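Local coordinates for protein adenylate kinase (Desulfovibrio gigas, PDB 2XB4) that probably catalyses the reversible transfer of the terminal phosphate of ATP to AMP, giving two ADP, and carries a bound zinc ion, at residues 16-19 with 20-24; 192-195 with 196-200. All coordinates share one frame; numbering follows the deposited sequence.

Both contacts are local, each formed within one continuous stretch of chain of the P-loop kinase fold. Interaction 1 lies within helix 13-24, which follows the phosphate-binding loop; the side chain of Gln-16 lies about 8 Å from a bound meso-tartaric acid, and that of Leu-19 about 5 Å from that of Thr-15, a predicted ATP-binding residue. Interaction 2 spans the short helix 195-198 and the turns at its two ends, just ahead of edge strand 201-206, with the side chain of Met-194 about 11 Å from that of Pro-86, predicted to bind AMP. Their centres are about 23 Å apart and their nearest atoms about 14 Å, so neither touches the other.

Interaction 1: 16-19 with 20-24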
loop_
_atom_site.group_PDB
_atom_site.type_symbol
_atom_site.label_atom_id
_atom_site.label_comp_id
_atom_site.label_asym_id
_atom_site.label_seq_id
_atom_site.Cartn_x
_atom_site.Cartn_y
_atom_site.Cartn_z
ATOM N N GLN A 16 5.807 1.689 24.738
ATOM C CA GLN A 16 6.311 1.841 26.120
ATOM C C GLN A 16 6.045 3.207 26.683
ATOM O O GLN A 16 5.625 3.317 27.838
ATOM C CB GLN A 16 7.823 1.516 26.258
ATOM C CG GLN A 16 8.198 0.070 25.931
ATOM C CD GLN A 16 7.369 -0.939 26.766
ATOM O OE1 GLN A 16 6.902 -1.929 26.217
ATOM N NE2 GLN A 16 7.166 -0.675 28.084
ATOM N N GLY A 17 6.263 4.244 25.875
ATOM C CA GLY A 17 5.949 5.604 26.306
ATOM C C GLY A 17 4.487 5.791 26.633
ATOM O O GLY A 17 4.122 6.404 27.657
ATOM N N ASN A 18 3.620 5.279 25.767
ATOM C CA ASN A 18 2.166 5.309 26.052
ATOM C C ASN A 18 1.828 4.670 27.386
ATOM O O ASN A 18 1.036 5.206 28.121
ATOM C CB ASN A 18 1.389 4.611 24.932
ATOM C CG ASN A 18 -0.111 4.771 25.081
ATOM O OD1 ASN A 18 -0.805 3.795 25.307
ATOM N ND2 ASN A 18 -0.605 5.992 24.996
ATOM N N LEU A 19 2.429 3.526 27.700
ATOM C CA LEU A 19 2.176 2.860 28.974
ATOM C C LEU A 19 2.591 3.748 30.164
ATOM O O LEU A 19 1.849 3.881 31.132
ATOM C CB LEU A 19 2.841 1.479 29.016
ATOM C CG LEU A 19 2.147 0.433 28.097
ATOM C CD1 LEU A 19 3.140 -0.743 27.957
ATOM C CD2 LEU A 19 0.757 -0.110 28.567
ATOM N N VAL A 20 3.708 4.451 30.020
ATOM C CA VAL A 20 4.242 5.257 31.127
ATOM C C VAL A 20 3.351 6.467 31.304
ATOM O O VAL A 20 2.949 6.784 32.401
ATOM C CB VAL A 20 5.682 5.730 30.819
ATOM C CG1 VAL A 20 6.146 6.838 31.830
ATOM C CG2 VAL A 20 6.668 4.554 30.813
ATOM N N LYS A 21 2.964 7.089 30.194
ATOM C CA LYS A 21 2.169 8.301 30.253
ATOM C C LYS A 21 0.762 8.075 30.843
ATOM O O LYS A 21 0.253 8.928 31.568
ATOM C CB LYS A 21 2.178 9.030 28.890
ATOM C CG LYS A 21 1.121 8.686 27.936
ATOM C CD LYS A 21 -0.064 9.524 28.145
ATOM C CE LYS A 21 -0.873 9.703 26.946
ATOM N NZ LYS A 21 -1.730 8.539 26.720
ATOM N N ASP A 22 0.168 6.916 30.551
ATOM C CA ASP A 22 -1.128 6.495 31.139
ATOM C C ASP A 22 -0.999 6.233 32.607
ATOM O O ASP A 22 -1.836 6.676 33.394
ATOM C CB ASP A 22 -1.663 5.243 30.428
ATOM C CG ASP A 22 -2.460 5.603 29.137
ATOM O OD1 ASP A 22 -2.680 6.832 28.853
ATOM O OD2 ASP A 22 -2.912 4.671 28.423
ATOM N N LYS A 23 0.018 5.498 33.002
ATOM C CA LYS A 23 0.213 5.152 34.449
ATOM C C LYS A 23 0.431 6.412 35.287
ATOM O O LYS A 23 -0.076 6.516 36.370
ATOM C CB LYS A 23 1.406 4.192 34.643
ATOM C CG LYS A 23 1.261 3.111 35.722
ATOM C CD LYS A 23 1.100 3.713 37.147
ATOM C CE LYS A 23 0.573 2.696 38.202
ATOM N NZ LYS A 23 1.416 1.465 38.219
ATOM N N TYR A 24 1.195 7.388 34.786
ATOM C CA TYR A 24 1.571 8.536 35.612
ATOM C C TYR A 24 0.836 9.829 35.255
ATOM O O TYR A 24 1.157 10.903 35.820
ATOM C CB TYR A 24 3.113 8.697 35.695
ATOM C CG TYR A 24 3.733 7.505 36.423
ATOM C CD1 TYR A 24 3.693 7.417 37.832
ATOM C CD2 TYR A 24 4.301 6.443 35.722
ATOM C CE1 TYR A 24 4.230 6.280 38.516
ATOM C CE2 TYR A 24 4.830 5.321 36.389
ATOM C CZ TYR A 24 4.793 5.244 37.778
ATOM O OH TYR A 24 5.320 4.107 38.402
#
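Val-20 lays its CG2 methyl over the carbonyl oxygen of Gln-16, 3.4 Å from Gln-16 O, while its own N donates to that same oxygen. The valine torsion explains the overlap: CG1 is anti to the backbone N (chi1 168°), which leaves CG2 beside that N and therefore near its acceptor. Four i to i+4 bonds join 16-19 to 20-23, the regular pattern of an alpha-helix. The shortest runs from Lys-21 N to Gly-17 O at 2.9 Å.

On another side of the helix the aliphatic part of Lys-21 follows the backbone, its CG 3.5 Å from Asn-18 O. Bends at chi2 and chi4 then bring NZ round to Asp-22, where a salt bridge of 2.9 Å joins Lys-21 NZ to Asp-22 OD1; the ammonium comes from above the carboxylate plane, 44° out of it. The Asn-18 amide lies close by, its plane turned 65° from that carboxylate, and the Asn-18 side chain packs on Val-153 of the second subunit. Val-20, by contrast, meets Leu-218 of helix 211-222. The chemistry is thus divided: an apolar residue faces the protein, and a paired lysine and aspartate probably offset each other's charge toward the surface.

Interaction 2: 192-195 with 196-200; sequences KNMA and AKEGF
Ala-195 and Phe-200 make an apolar contact, a CH-pi interaction in which Ala-195 CA sits over one face of the ring, 3.7 Å from the Phe-200 ring centroid and 15° off its normal. Ala-195 CB touches Phe-200 CE1 at 3.6 Å. The phenyl group folds back over the alanine because Phe-200 CG lies between its backbone N and carbonyl carbon (chi1 60°). Met-194 adds a Met-aromatic contact: Met-194 SD approaches the ring edge, 5.3 Å from the Phe-200 ring centroid and 83° off the normal. Met-194 CG packs 3.7 Å from Phe-200 CZ. The methionine sulfur also meets Glu-198 CG.

Among the backbone hydrogen bonds, Glu-198 N reaches Met-194 O at 2.8 Å. Ala-195 O takes a bond from Phe-200 N at 3.1 Å, besides weak ones from Gly-199 N and Glu-198 N, so one oxygen gathers the amides where the chain leaves the helix. Gly-199 makes that exit with positive phi, a conformation that favours glycine.

Two waters bridge the other end, water 1 from Lys-192 O to Ala-196 N and water 2 from Asn-193 O to Lys-197 N. The turn thus links helix 184-192 to strand 201-206, where Lys-192 pairs with Glu-204, while Met-194 and Glu-198 rest on Phe-96 of helix 89-101.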
loop_
_atom_site.group_PDB
_atom_site.type_symbol
_atom_site.label_atom_id
_atom_site.label_comp_id
_atom_site.label_asym_id
_atom_site.label_seq_id
_atom_site.Cartn_x
_atom_site.Cartn_y
_atom_site.Cartn_z
ATOM N N LYS A 192 22.924 10.305 30.579
ATOM C CA LYS A 192 23.404 9.264 31.455
ATOM C C LYS A 192 24.555 9.753 32.353
ATOM O O LYS A 192 24.619 9.445 33.562
ATOM C CB LYS A 192 23.850 8.058 30.646
ATOM C CG LYS A 192 24.155 6.771 31.399
ATOM C CD LYS A 192 24.553 5.600 30.372
ATOM C CE LYS A 192 25.101 4.472 31.267
ATOM N NZ LYS A 192 25.357 3.130 30.621
ATOM N N ASN A 193 25.509 10.397 31.702
ATOM C CA ASN A 193 26.745 10.823 32.345
ATOM C C ASN A 193 26.593 11.930 33.373
ATOM O O ASN A 193 27.538 12.168 34.098
ATOM C CB ASN A 193 27.810 11.128 31.291
ATOM C CG ASN A 193 28.344 9.818 30.668
ATOM O OD1 ASN A 193 28.377 8.795 31.340
ATOM N ND2 ASN A 193 28.723 9.843 29.415
ATOM N N MET A 194 25.441 12.600 33.447
ATOM C CA MET A 194 25.250 13.646 34.453
ATOM C C MET A 194 24.114 13.274 35.408
ATOM O O MET A 194 23.759 14.051 36.309
ATOM C CB MET A 194 24.933 14.994 33.773
ATOM C CG MET A 194 23.547 14.995 33.122
ATOM S SD MET A 194 22.889 16.652 32.567
ATOM C CE MET A 194 24.341 17.047 31.639
ATOM N N ALA A 195 23.463 12.124 35.165
ATOM C CA ALA A 195 22.323 11.740 36.019
ATOM C C ALA A 195 22.663 11.859 37.539
ATOM O O ALA A 195 21.891 12.456 38.310
ATOM C CB ALA A 195 21.845 10.270 35.683
ATOM N N ALA A 196 23.789 11.287 37.969
ATOM C CA ALA A 196 24.097 11.245 39.396
ATOM C C ALA A 196 24.299 12.687 39.962
ATOM O O ALA A 196 23.749 13.025 41.063
ATOM C CB ALA A 196 25.316 10.380 39.663
ATOM N N LYS A 197 25.061 13.516 39.234
ATOM C CA LYS A 197 25.290 14.907 39.639
ATOM C C LYS A 197 23.994 15.701 39.642
ATOM O O LYS A 197 23.794 16.531 40.505
ATOM C CB LYS A 197 26.353 15.604 38.737
ATOM C CG LYS A 197 26.330 17.131 38.904
ATOM C CD LYS A 197 27.697 17.799 39.189
ATOM C CE LYS A 197 28.419 18.164 37.871
ATOM N NZ LYS A 197 27.822 19.362 37.156
ATOM N N GLU A 198 23.100 15.450 38.690
ATOM C CA GLU A 198 21.905 16.291 38.548
ATOM C C GLU A 198 20.662 15.720 39.245
ATOM O O GLU A 198 19.602 16.354 39.255
ATOM C CB GLU A 198 21.586 16.574 37.051
ATOM C CG GLU A 198 22.735 17.334 36.325
ATOM C CD GLU A 198 23.007 18.746 36.899
ATOM O OE1 GLU A 198 22.064 19.376 37.409
ATOM O OE2 GLU A 198 24.125 19.272 36.761
ATOM N N GLY A 199 20.800 14.553 39.860
ATOM C CA GLY A 199 19.748 14.011 40.753
ATOM C C GLY A 199 18.596 13.435 39.930
ATOM O O GLY A 199 17.438 13.495 40.360
ATOM N N PHE A 200 18.876 12.879 38.739
ATOM C CA PHE A 200 17.818 12.088 38.041
ATOM C C PHE A 200 18.225 10.640 37.818
ATOM O O PHE A 200 19.392 10.315 37.991
ATOM C CB PHE A 200 17.280 12.761 36.752
ATOM C CG PHE A 200 18.338 13.012 35.648
ATOM C CD1 PHE A 200 18.695 12.006 34.776
ATOM C CD2 PHE A 200 18.940 14.270 35.529
ATOM C CE1 PHE A 200 19.621 12.244 33.714
ATOM C CE2 PHE A 200 19.837 14.577 34.436
ATOM C CZ PHE A 200 20.192 13.527 33.533
HETATM O O HOH W 1 25.783 9.838 36.174
HETATM O O HOH W 2 26.859 12.522 37.136
#